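Local coordinates for heme utilization carrier protein (Escherichia coli O157:H7, PDB 6U9J) that probably binds and carries heme in the cytosol, in a pathway of anaerobic heme degradation, at residues 95-107 with 118-130. Numbering follows the deposited sequence. Where two conformers were deposited one is given.
Sequences HIKAENCTHIALI and SILFFNKEGSAML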
loop_
_atom_site.group_PDB
_atom_site.type_symbol
_atom_site.label_atom_id
_atom_site.label_comp_id
_atom_site.label_asym_id
_atom_site.label_seq_id
_atom_site.Cartn_x
_atom_site.Cartn_y
_atom_site.Cartn_z
ATOM N N HIS A 95 0.558 5.611 7.843
ATOM C CA HIS A 95 -0.339 5.598 8.988
ATOM C C HIS A 95 -1.396 4.519 8.817
ATOM O O HIS A 95 -1.801 4.194 7.698
ATOM C CB HIS A 95 -1.025 6.956 9.185
ATOM C CG HIS A 95 -0.222 8.109 8.681
ATOM N ND1 HIS A 95 0.767 8.718 9.422
ATOM C CD2 HIS A 95 -0.234 8.733 7.481
ATOM C CE1 HIS A 95 1.313 9.686 8.708
ATOM N NE2 HIS A 95 0.726 9.712 7.526
ATOM N N ILE A 96 -1.846 3.987 9.950
ATOM C CA ILE A 96 -2.841 2.922 9.994
ATOM C C ILE A 96 -3.978 3.377 10.901
ATOM O O ILE A 96 -3.734 3.869 12.003
ATOM C CB ILE A 96 -2.258 1.595 10.516
ATOM C CG1 ILE A 96 -1.154 1.091 9.583
ATOM C CG2 ILE A 96 -3.359 0.537 10.632
ATOM C CD1 ILE A 96 -0.268 0.046 10.229
ATOM N N LYS A 97 -5.211 3.199 10.433
ATOM C CA LYS A 97 -6.365 3.454 11.304
ATOM C C LYS A 97 -6.520 2.225 12.198
ATOM O O LYS A 97 -7.382 1.363 12.001
ATOM C CB LYS A 97 -7.619 3.737 10.486
ATOM C CG LYS A 97 -7.550 5.032 9.699
ATOM C CD LYS A 97 -8.796 5.248 8.857
ATOM C CE LYS A 97 -8.613 6.462 7.957
ATOM N NZ LYS A 97 -9.696 6.564 6.935
ATOM N N ALA A 98 -5.651 2.144 13.207
ATOM C CA ALA A 98 -5.554 0.929 14.014
ATOM C C ALA A 98 -6.794 0.670 14.857
ATOM O O ALA A 98 -7.048 -0.479 15.220
ATOM C CB ALA A 98 -4.326 0.990 14.918
ATOM N N GLU A 99 -7.571 1.701 15.201
ATOM C CA GLU A 99 -8.812 1.409 15.903
ATOM C C GLU A 99 -9.876 0.818 15.003
ATOM O O GLU A 99 -10.906 0.346 15.508
ATOM C CB GLU A 99 -9.360 2.679 16.557
ATOM C CG GLU A 99 -8.304 3.460 17.289
ATOM C CD GLU A 99 -7.610 2.647 18.358
ATOM O OE1 GLU A 99 -6.387 2.829 18.535
ATOM O OE2 GLU A 99 -8.290 1.841 19.032
ATOM N N ASN A 100 -9.664 0.827 13.688
ATOM C CA ASN A 100 -10.524 0.095 12.781
ATOM C C ASN A 100 -10.083 -1.358 12.631
ATOM O O ASN A 100 -10.764 -2.125 11.950
ATOM C CB ASN A 100 -10.552 0.778 11.412
ATOM C CG ASN A 100 -11.636 1.839 11.308
ATOM O OD1 ASN A 100 -12.587 1.838 12.079
ATOM N ND2 ASN A 100 -11.510 2.717 10.325
ATOM N N CYS A 101 -8.982 -1.743 13.278
ATOM C CA CYS A 101 -8.555 -3.139 13.300
ATOM C C CYS A 101 -9.318 -3.847 14.409
ATOM O O CYS A 101 -9.072 -3.597 15.596
ATOM C CB CYS A 101 -7.054 -3.232 13.534
ATOM S SG CYS A 101 -6.508 -4.966 13.611
ATOM N N THR A 102 -10.244 -4.729 14.036
ATOM C CA THR A 102 -11.038 -5.422 15.044
ATOM C C THR A 102 -10.540 -6.826 15.363
ATOM O O THR A 102 -10.906 -7.364 16.416
ATOM C CB THR A 102 -12.507 -5.499 14.611
ATOM O OG1 THR A 102 -12.606 -6.229 13.387
ATOM C CG2 THR A 102 -13.091 -4.097 14.408
ATOM N N HIS A 103 -9.728 -7.436 14.488
ATOM C CA HIS A 103 -9.167 -8.762 14.726
ATOM C C HIS A 103 -7.785 -8.828 14.105
ATOM O O HIS A 103 -7.500 -8.135 13.123
ATOM C CB HIS A 103 -10.026 -9.898 14.141
ATOM C CG HIS A 103 -11.382 -9.984 14.760
ATOM N ND1 HIS A 103 -12.478 -9.336 14.235
ATOM C CD2 HIS A 103 -11.808 -10.598 15.889
ATOM C CE1 HIS A 103 -13.528 -9.566 15.004
ATOM N NE2 HIS A 103 -13.148 -10.322 16.018
ATOM N N ILE A 104 -6.940 -9.675 14.691
ATOM C CA ILE A 104 -5.613 -9.996 14.178
ATOM C C ILE A 104 -5.463 -11.510 14.196
ATOM O O ILE A 104 -5.849 -12.160 15.171
ATOM C CB ILE A 104 -4.507 -9.342 15.026
ATOM C CG1 ILE A 104 -4.706 -7.821 15.066
ATOM C CG2 ILE A 104 -3.112 -9.741 14.498
ATOM C CD1 ILE A 104 -3.856 -7.142 16.125
ATOM N N ALA A 105 -4.897 -12.075 13.133
ATOM C CA ALA A 105 -4.662 -13.514 13.099
ATOM C C ALA A 105 -3.205 -13.811 12.799
ATOM O O ALA A 105 -2.579 -13.142 11.977
ATOM C CB ALA A 105 -5.547 -14.211 12.060
ATOM N N LEU A 106 -2.668 -14.826 13.467
ATOM C CA LEU A 106 -1.397 -15.426 13.092
ATOM C C LEU A 106 -1.709 -16.741 12.400
ATOM O O LEU A 106 -2.464 -17.557 12.938
ATOM C CB LEU A 106 -0.500 -15.663 14.309
ATOM C CG LEU A 106 0.364 -14.466 14.742
ATOM C CD1 LEU A 106 -0.491 -13.300 15.207
ATOM C CD2 LEU A 106 1.356 -14.869 15.832
ATOM N N ILE A 107 -1.162 -16.924 11.199
ATOM C CA ILE A 107 -1.487 -18.061 10.343
ATOM C C ILE A 107 -0.223 -18.777 9.898
ATOM O O ILE A 107 0.753 -18.146 9.492
ATOM C CB ILE A 107 -2.281 -17.598 9.105
ATOM C CG1 ILE A 107 -3.593 -16.946 9.537
ATOM C CG2 ILE A 107 -2.523 -18.793 8.147
ATOM C CD1 ILE A 107 -4.221 -16.077 8.460
ATOM N N SER A 118 2.191 -15.832 8.551
ATOM C CA SER A 118 1.705 -14.489 8.280
ATOM C C SER A 118 0.903 -13.949 9.451
ATOM O O SER A 118 0.366 -14.693 10.276
ATOM C CB SER A 118 0.830 -14.465 7.018
ATOM O OG SER A 118 -0.322 -15.264 7.182
ATOM N N ILE A 119 0.832 -12.617 9.507
ATOM C CA ILE A 119 -0.042 -11.890 10.421
ATOM C C ILE A 119 -1.011 -11.082 9.577
ATOM O O ILE A 119 -0.581 -10.310 8.718
ATOM C CB ILE A 119 0.764 -10.980 11.350
ATOM C CG1 ILE A 119 1.765 -11.810 12.134
ATOM C CG2 ILE A 119 -0.159 -10.167 12.287
ATOM C CD1 ILE A 119 2.796 -10.994 12.845
ATOM N N LEU A 120 -2.306 -11.274 9.801
ATOM C CA LEU A 120 -3.355 -10.574 9.072
ATOM C C LEU A 120 -4.063 -9.633 10.028
ATOM O O LEU A 120 -4.461 -10.041 11.125
ATOM C CB LEU A 120 -4.370 -11.541 8.462
ATOM C CG LEU A 120 -4.111 -11.989 7.027
ATOM C CD1 LEU A 120 -2.700 -12.531 6.896
ATOM C CD2 LEU A 120 -5.130 -13.044 6.637
ATOM N N PHE A 121 -4.231 -8.387 9.603
ATOM C CA PHE A 121 -4.991 -7.394 10.349
ATOM C C PHE A 121 -6.324 -7.215 9.645
ATOM O O PHE A 121 -6.353 -6.937 8.444
ATOM C CB PHE A 121 -4.245 -6.057 10.417
ATOM C CG PHE A 121 -2.897 -6.135 11.090
ATOM C CD1 PHE A 121 -1.780 -6.598 10.396
ATOM C CD2 PHE A 121 -2.736 -5.732 12.409
ATOM C CE1 PHE A 121 -0.541 -6.670 11.003
ATOM C CE2 PHE A 121 -1.510 -5.789 13.023
ATOM C CZ PHE A 121 -0.399 -6.264 12.327
ATOM N N PHE A 122 -7.419 -7.383 10.379
ATOM C CA PHE A 122 -8.763 -7.356 9.806
ATOM C C PHE A 122 -9.527 -6.091 10.177
ATOM O O PHE A 122 -9.434 -5.602 11.310
ATOM C CB PHE A 122 -9.589 -8.549 10.286
ATOM C CG PHE A 122 -9.092 -9.862 9.798
ATOM C CD1 PHE A 122 -8.148 -10.565 10.524
ATOM C CD2 PHE A 122 -9.563 -10.382 8.613
ATOM C CE1 PHE A 122 -7.681 -11.793 10.075
ATOM C CE2 PHE A 122 -9.105 -11.606 8.152
ATOM C CZ PHE A 122 -8.159 -12.309 8.889
ATOM N N ASN A 123 -10.341 -5.611 9.236
ATOM C CA ASN A 123 -11.278 -4.533 9.523
ATOM C C ASN A 123 -12.602 -5.125 10.010
ATOM O O ASN A 123 -12.760 -6.341 10.142
ATOM C CB ASN A 123 -11.462 -3.629 8.297
ATOM C CG ASN A 123 -12.025 -4.362 7.089
ATOM O OD1 ASN A 123 -12.798 -5.308 7.211
ATOM N ND2 ASN A 123 -11.635 -3.911 5.903
ATOM N N LYS A 124 -13.573 -4.256 10.284
ATOM C CA LYS A 124 -14.834 -4.723 10.844
ATOM C C LYS A 124 -15.685 -5.503 9.853
ATOM O O LYS A 124 -16.639 -6.162 10.277
ATOM C CB LYS A 124 -15.635 -3.538 11.383
ATOM C CG LYS A 124 -16.207 -2.630 10.309
ATOM C CD LYS A 124 -16.648 -1.299 10.913
ATOM C CE LYS A 124 -17.643 -0.580 10.018
ATOM N NZ LYS A 124 -17.066 -0.228 8.692
ATOM N N GLU A 125 -15.388 -5.441 8.556
ATOM C CA GLU A 125 -16.086 -6.264 7.579
ATOM C C GLU A 125 -15.474 -7.652 7.457
ATOM O O GLU A 125 -15.965 -8.461 6.662
ATOM C CB GLU A 125 -16.084 -5.592 6.202
ATOM C CG GLU A 125 -16.356 -4.085 6.231
ATOM C CD GLU A 125 -17.833 -3.744 6.363
ATOM O OE1 GLU A 125 -18.186 -2.557 6.185
ATOM O OE2 GLU A 125 -18.643 -4.658 6.635
ATOM N N GLY A 126 -14.410 -7.937 8.204
ATOM C CA GLY A 126 -13.776 -9.239 8.129
ATOM C C GLY A 126 -12.827 -9.430 6.971
ATOM O O GLY A 126 -12.467 -10.572 6.665
ATOM N N SER A 127 -12.419 -8.358 6.301
ATOM C CA SER A 127 -11.406 -8.450 5.263
ATOM C C SER A 127 -10.098 -7.862 5.777
ATOM O O SER A 127 -10.044 -7.228 6.834
ATOM C CB SER A 127 -11.862 -7.751 3.973
ATOM O OG SER A 127 -12.467 -6.501 4.232
ATOM N N ALA A 128 -9.030 -8.077 5.012
ATOM C CA ALA A 128 -7.696 -7.710 5.457
ATOM C C ALA A 128 -7.426 -6.239 5.160
ATOM O O ALA A 128 -7.719 -5.753 4.062
ATOM C CB ALA A 128 -6.650 -8.602 4.775
ATOM N N MET A 129 -6.896 -5.524 6.149
ATOM C CA MET A 129 -6.384 -4.183 5.905
ATOM C C MET A 129 -4.870 -4.145 5.762
ATOM O O MET A 129 -4.339 -3.186 5.193
ATOM C CB MET A 129 -6.826 -3.205 7.012
ATOM C CG MET A 129 -7.042 -3.806 8.385
ATOM S SD MET A 129 -7.545 -2.561 9.607
ATOM C CE MET A 129 -6.027 -1.695 9.585
ATOM N N LEU A 130 -4.168 -5.191 6.192
ATOM C CA LEU A 130 -2.716 -5.196 6.124
ATOM C C LEU A 130 -2.272 -6.624 6.369
ATOM O O LEU A 130 -2.954 -7.362 7.075
ATOM C CB LEU A 130 -2.104 -4.257 7.170
ATOM C CG LEU A 130 -0.632 -3.938 6.969
ATOM C CD1 LEU A 130 -0.424 -3.031 5.761
ATOM C CD2 LEU A 130 -0.070 -3.303 8.230
HETATM O O HOH W 1 -13.098 -1.597 10.853
HETATM O O HOH W 2 -13.061 -8.579 11.634
HETATM O O HOH W 3 0.492 -17.976 6.246
#
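Phe-122 turns a ring edge to His-103 and Ala-105 across the antiparallel hairpin formed by strands 103-111 and 114-122, in the six-stranded sheet of this ChuX/HutX-family protein. The carbonyl O of His-103 lies in the ring plane beside CB and CD1 of Phe-122, and farther along the same rim Ala-105 CB meets CE1 at 3.8 Å. The CG of Phe-122 stands anti to the carbonyl carbon (chi1 -66°), which brings the CE1 corner of the ring beside Ala-105 CB. Continuing down this face, Leu-120 CD2 and Ile-107 CD1 touch at 3.7 Å with their chains crossing obliquely, and helix 26-31 packs on Ala-105 and Ile-107 through Val-30.

Phe-121 faces the other side of the sheet, where Ile-104 lies between two neighbours that point the same way. Its CG2 branch rests on Ile-119 CG2 at 3.7 Å, while the CG1 branch runs alongside the Phe-121 ring at CD2 and CE2. Cys-101 SG comes to the ring edge, 5.4 Å from the centroid of Phe-121 and 86° off the normal, a sulfur-aromatic contact.

Met-129, where a classic beta bulge sets it and Leu-130 facing Phe-121, joins the hairpin to the end of strand 92-96. Its SD packs on Cys-101, and a bend at chi3 (-67°) carries CE to within 3.6 Å of Ile-96 CG2 in one of the two conformers of Ile-96. In that same conformer Leu-130 meets Ile-96 nearly at right angles, CD2 to CD1, and Trp-48 touches both residues. Lys-97 and Asn-100 reach across the dimer interface to Ala-64 and Asp-65 of the second subunit. At the loop end, one water donates to Asn-100 O at 2.6 Å and accepts from Lys-124 N at 2.8 Å.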